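Local coordinates for ATP phosphoribosyltransferase regulatory subunit (Bacillus halodurans, PDB 3OD1), which is probably required for the first step of histidine biosynthesis and may allow histidine to feed back on ATP phosphoribosyltransferase activity, at residues Asn334-Glu346 / Ala364-Val376. Residues are numbered along the deposited sequence; the frame is centred on the assembly and turned at random.
Sequences NGHEQTCILFSNE and AVVLQDLAGVTDV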
loop_
_atom_site.group_PDB
_atom_site.type_symbol
_atom_site.label_atom_id
_atom_site.label_comp_id
_atom_site.label_asym_id
_atom_site.label_seq_id
_atom_site.Cartn_x
_atom_site.Cartn_y
_atom_site.Cartn_z
ATOM N N ASN B 334 -17.880 -14.347 -1.170
ATOM C CA ASN B 334 -18.258 -13.003 -0.745
ATOM C C ASN B 334 -19.063 -13.029 0.550
ATOM O O ASN B 334 -18.862 -13.896 1.401
ATOM C CB ASN B 334 -19.041 -12.295 -1.846
ATOM N N GLY B 335 -19.974 -12.070 0.689
ATOM C CA GLY B 335 -20.818 -11.978 1.867
ATOM C C GLY B 335 -20.755 -10.611 2.522
ATOM O O GLY B 335 -19.673 -10.109 2.834
ATOM N N HIS B 336 -21.920 -10.001 2.727
ATOM C CA HIS B 336 -21.989 -8.696 3.372
ATOM C C HIS B 336 -22.350 -8.852 4.841
ATOM O O HIS B 336 -23.528 -8.860 5.199
ATOM C CB HIS B 336 -23.007 -7.791 2.674
ATOM C CG HIS B 336 -22.840 -7.726 1.188
ATOM N ND1 HIS B 336 -23.752 -7.107 0.362
ATOM C CD2 HIS B 336 -21.867 -8.210 0.377
ATOM C CE1 HIS B 336 -23.350 -7.208 -0.893
ATOM N NE2 HIS B 336 -22.208 -7.874 -0.910
ATOM N N GLU B 337 -21.325 -8.992 5.678
ATOM C CA GLU B 337 -21.486 -9.088 7.126
ATOM C C GLU B 337 -22.317 -7.932 7.650
ATOM O O GLU B 337 -23.046 -8.065 8.633
ATOM C CB GLU B 337 -20.117 -9.077 7.817
ATOM C CG GLU B 337 -20.167 -8.859 9.339
ATOM C CD GLU B 337 -20.212 -7.382 9.754
ATOM O OE1 GLU B 337 -19.133 -6.792 9.991
ATOM O OE2 GLU B 337 -21.321 -6.812 9.867
ATOM N N GLN B 338 -22.195 -6.796 6.979
ATOM C CA GLN B 338 -22.800 -5.545 7.416
ATOM C C GLN B 338 -24.305 -5.628 7.695
ATOM O O GLN B 338 -25.019 -6.457 7.120
ATOM C CB GLN B 338 -22.498 -4.450 6.389
ATOM C CG GLN B 338 -21.010 -4.104 6.283
ATOM C CD GLN B 338 -20.391 -4.518 4.957
ATOM O OE1 GLN B 338 -20.946 -5.333 4.222
ATOM N NE2 GLN B 338 -19.232 -3.952 4.647
ATOM N N THR B 339 -24.766 -4.777 8.608
ATOM C CA THR B 339 -26.190 -4.540 8.820
ATOM C C THR B 339 -26.619 -3.322 7.990
ATOM O O THR B 339 -25.821 -2.404 7.767
ATOM C CB THR B 339 -26.488 -4.260 10.293
ATOM O OG1 THR B 339 -26.187 -5.421 11.072
ATOM C CG2 THR B 339 -27.931 -3.916 10.478
ATOM N N CYS B 340 -27.869 -3.318 7.529
ATOM C CA CYS B 340 -28.378 -2.222 6.712
ATOM C C CYS B 340 -29.663 -1.641 7.306
ATOM O O CYS B 340 -30.639 -2.353 7.502
ATOM C CB CYS B 340 -28.636 -2.693 5.279
ATOM S SG CYS B 340 -29.337 -1.425 4.195
ATOM N N ILE B 341 -29.643 -0.349 7.613
ATOM C CA ILE B 341 -30.832 0.349 8.081
ATOM C C ILE B 341 -31.370 1.173 6.921
ATOM O O ILE B 341 -30.683 2.052 6.411
ATOM C CB ILE B 341 -30.517 1.282 9.276
ATOM C CG1 ILE B 341 -30.033 0.467 10.481
ATOM C CG2 ILE B 341 -31.743 2.118 9.645
ATOM C CD1 ILE B 341 -29.363 1.305 11.564
ATOM N N LEU B 342 -32.574 0.847 6.476
ATOM C CA LEU B 342 -33.227 1.593 5.402
ATOM C C LEU B 342 -34.156 2.615 6.032
ATOM O O LEU B 342 -34.995 2.268 6.861
ATOM C CB LEU B 342 -34.040 0.651 4.507
ATOM C CG LEU B 342 -33.233 -0.402 3.747
ATOM C CD1 LEU B 342 -34.138 -1.525 3.259
ATOM C CD2 LEU B 342 -32.465 0.240 2.584
ATOM N N PHE B 343 -34.010 3.877 5.656
ATOM C CA PHE B 343 -34.861 4.886 6.267
ATOM C C PHE B 343 -35.587 5.748 5.257
ATOM O O PHE B 343 -35.198 5.819 4.099
ATOM C CB PHE B 343 -34.074 5.762 7.253
ATOM C CG PHE B 343 -33.037 6.643 6.608
ATOM C CD1 PHE B 343 -33.316 7.969 6.318
ATOM C CD2 PHE B 343 -31.775 6.156 6.319
ATOM C CE1 PHE B 343 -32.357 8.784 5.735
ATOM C CE2 PHE B 343 -30.812 6.969 5.728
ATOM C CZ PHE B 343 -31.105 8.280 5.442
ATOM N N SER B 344 -36.669 6.377 5.705
ATOM C CA SER B 344 -37.302 7.445 4.937
ATOM C C SER B 344 -37.142 8.761 5.690
ATOM O O SER B 344 -36.635 8.790 6.817
ATOM C CB SER B 344 -38.775 7.151 4.671
ATOM O OG SER B 344 -39.514 7.091 5.878
ATOM N N ASN B 345 -37.584 9.842 5.063
ATOM C CA ASN B 345 -37.310 11.185 5.549
ATOM C C ASN B 345 -37.693 11.385 7.005
ATOM O O ASN B 345 -36.888 11.862 7.806
ATOM C CB ASN B 345 -38.034 12.208 4.678
ATOM C CG ASN B 345 -37.369 13.561 4.698
ATOM O OD1 ASN B 345 -36.143 13.659 4.777
ATOM N ND2 ASN B 345 -38.172 14.616 4.621
ATOM N N GLU B 346 -38.915 10.996 7.344
ATOM C CA GLU B 346 -39.488 11.289 8.653
ATOM C C GLU B 346 -38.791 10.593 9.811
ATOM O O GLU B 346 -38.826 11.084 10.935
ATOM C CB GLU B 346 -40.985 10.974 8.671
ATOM C CG GLU B 346 -41.795 11.860 7.750
ATOM C CD GLU B 346 -43.250 11.443 7.671
ATOM O OE1 GLU B 346 -43.969 11.959 6.788
ATOM O OE2 GLU B 346 -43.672 10.595 8.488
ATOM N N ALA B 364 -20.734 -2.936 11.953
ATOM C CA ALA B 364 -20.710 -2.217 10.693
ATOM C C ALA B 364 -22.143 -2.034 10.210
ATOM O O ALA B 364 -22.909 -3.002 10.148
ATOM C CB ALA B 364 -19.878 -2.982 9.661
ATOM N N VAL B 365 -22.496 -0.794 9.865
ATOM C CA VAL B 365 -23.856 -0.464 9.449
ATOM C C VAL B 365 -23.889 0.378 8.176
ATOM O O VAL B 365 -23.225 1.408 8.084
ATOM C CB VAL B 365 -24.621 0.306 10.554
ATOM C CG1 VAL B 365 -26.070 0.521 10.140
ATOM C CG2 VAL B 365 -24.575 -0.455 11.866
ATOM N N VAL B 366 -24.666 -0.068 7.196
ATOM C CA VAL B 366 -24.976 0.765 6.051
ATOM C C VAL B 366 -26.288 1.493 6.362
ATOM O O VAL B 366 -27.316 0.859 6.589
ATOM C CB VAL B 366 -25.126 -0.062 4.760
ATOM C CG1 VAL B 366 -25.701 0.796 3.633
ATOM C CG2 VAL B 366 -23.785 -0.648 4.337
ATOM N N LEU B 367 -26.232 2.822 6.415
ATOM C CA LEU B 367 -27.411 3.646 6.682
ATOM C C LEU B 367 -27.876 4.194 5.338
ATOM O O LEU B 367 -27.168 4.970 4.704
ATOM C CB LEU B 367 -27.038 4.780 7.633
ATOM C CG LEU B 367 -28.117 5.771 8.073
ATOM C CD1 LEU B 367 -29.281 5.085 8.761
ATOM C CD2 LEU B 367 -27.474 6.803 8.986
ATOM N N GLN B 368 -29.031 3.725 4.879
ATOM C CA GLN B 368 -29.440 3.925 3.497
ATOM C C GLN B 368 -30.836 4.551 3.365
ATOM O O GLN B 368 -31.851 3.977 3.801
ATOM C CB GLN B 368 -29.402 2.597 2.740
ATOM C CG GLN B 368 -29.878 2.714 1.312
ATOM C CD GLN B 368 -28.935 3.549 0.465
ATOM O OE1 GLN B 368 -27.743 3.260 0.373
ATOM N NE2 GLN B 368 -29.463 4.594 -0.153
ATOM N N ASP B 369 -30.861 5.741 2.767
ATOM C CA ASP B 369 -32.097 6.408 2.366
ATOM C C ASP B 369 -32.776 5.587 1.298
ATOM O O ASP B 369 -32.201 5.291 0.247
ATOM C CB ASP B 369 -31.783 7.813 1.833
ATOM C CG ASP B 369 -33.032 8.665 1.609
ATOM O OD1 ASP B 369 -34.105 8.114 1.256
ATOM O OD2 ASP B 369 -32.923 9.902 1.767
ATOM N N LEU B 370 -34.013 5.196 1.569
ATOM C CA LEU B 370 -34.716 4.306 0.667
ATOM C C LEU B 370 -34.909 4.972 -0.699
ATOM O O LEU B 370 -34.918 4.304 -1.732
ATOM C CB LEU B 370 -36.054 3.906 1.278
ATOM C CG LEU B 370 -36.856 2.891 0.483
ATOM C CD1 LEU B 370 -36.283 1.502 0.706
ATOM C CD2 LEU B 370 -38.314 2.954 0.917
ATOM N N ALA B 371 -35.055 6.292 -0.702
ATOM C CA ALA B 371 -35.171 7.024 -1.959
ATOM C C ALA B 371 -33.930 6.854 -2.859
ATOM O O ALA B 371 -33.974 7.144 -4.051
ATOM C CB ALA B 371 -35.437 8.485 -1.683
ATOM N N GLY B 372 -32.830 6.361 -2.297
ATOM C CA GLY B 372 -31.600 6.197 -3.062
ATOM C C GLY B 372 -31.333 4.799 -3.592
ATOM O O GLY B 372 -30.323 4.558 -4.266
ATOM N N VAL B 373 -32.238 3.867 -3.305
ATOM C CA VAL B 373 -32.042 2.482 -3.708
ATOM C C VAL B 373 -32.917 2.151 -4.900
ATOM O O VAL B 373 -34.123 2.300 -4.826
ATOM C CB VAL B 373 -32.436 1.533 -2.576
ATOM C CG1 VAL B 373 -32.029 0.093 -2.909
ATOM C CG2 VAL B 373 -31.793 1.978 -1.305
ATOM N N THR B 374 -32.329 1.677 -5.991
ATOM C CA THR B 374 -33.151 1.282 -7.141
ATOM C C THR B 374 -33.887 -0.052 -6.927
ATOM O O THR B 374 -35.025 -0.204 -7.356
ATOM C CB THR B 374 -32.340 1.240 -8.460
ATOM O OG1 THR B 374 -31.303 0.257 -8.358
ATOM C CG2 THR B 374 -31.718 2.594 -8.743
ATOM N N ASP B 375 -33.240 -1.009 -6.259
ATOM C CA ASP B 375 -33.835 -2.334 -6.022
ATOM C C ASP B 375 -33.735 -2.776 -4.559
ATOM O O ASP B 375 -32.800 -3.490 -4.176
ATOM C CB ASP B 375 -33.180 -3.385 -6.930
ATOM C CG ASP B 375 -33.788 -4.775 -6.765
ATOM O OD1 ASP B 375 -34.776 -4.925 -6.012
ATOM O OD2 ASP B 375 -33.274 -5.716 -7.399
ATOM N N VAL B 376 -34.707 -2.375 -3.745
ATOM C CA VAL B 376 -34.637 -2.618 -2.304
ATOM C C VAL B 376 -34.677 -4.109 -1.918
ATOM O O VAL B 376 -34.062 -4.512 -0.930
ATOM C CB VAL B 376 -35.716 -1.832 -1.535
ATOM C CG1 VAL B 376 -37.074 -2.478 -1.715
ATOM C CG2 VAL B 376 -35.352 -1.753 -0.065
#
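A364 starts the pairing: its O accepts from T339 N at 3.0 Å, and its CB rests on Q338 CG. From here strand 365-369 runs parallel to strand 339-343, a beta-alpha-beta crossover made through helix 348-359. V365 sets CG1 against I341 CD1 at 3.7 Å, on the face that helix covers. V366 bonds through both its N and O, to T339 O and I341 N, while M379 and Y383 cover its side chain. L367 brings CD1 to I341 CG2 and, at 3.7 Å, to F343 CD2. At Q368 the backbone joins I341 O and F343 N; CG touches L342 CD2, NE2 bonds D369 O and D136 of the second subunit, and OE1 takes R105 of that subunit. With CG between backbone N and carbonyl carbon (chi1 67°), the F343 ring lies across D369, whose CA makes a CH-pi contact over one face, 3.8 Å from the centroid. D369 OD2 bonds S140 of the second subunit; OD1 closes an Asx turn with A371 N. L370 N gives the last bond, 2.9 Å to F343 O. V376 CG2 meets L342 CD1 at 3.5 Å. Six backbone bonds thus fix the register, apolar side chains pack on both faces, and Q368 and D369 tie strand 365-369 to the partner subunit.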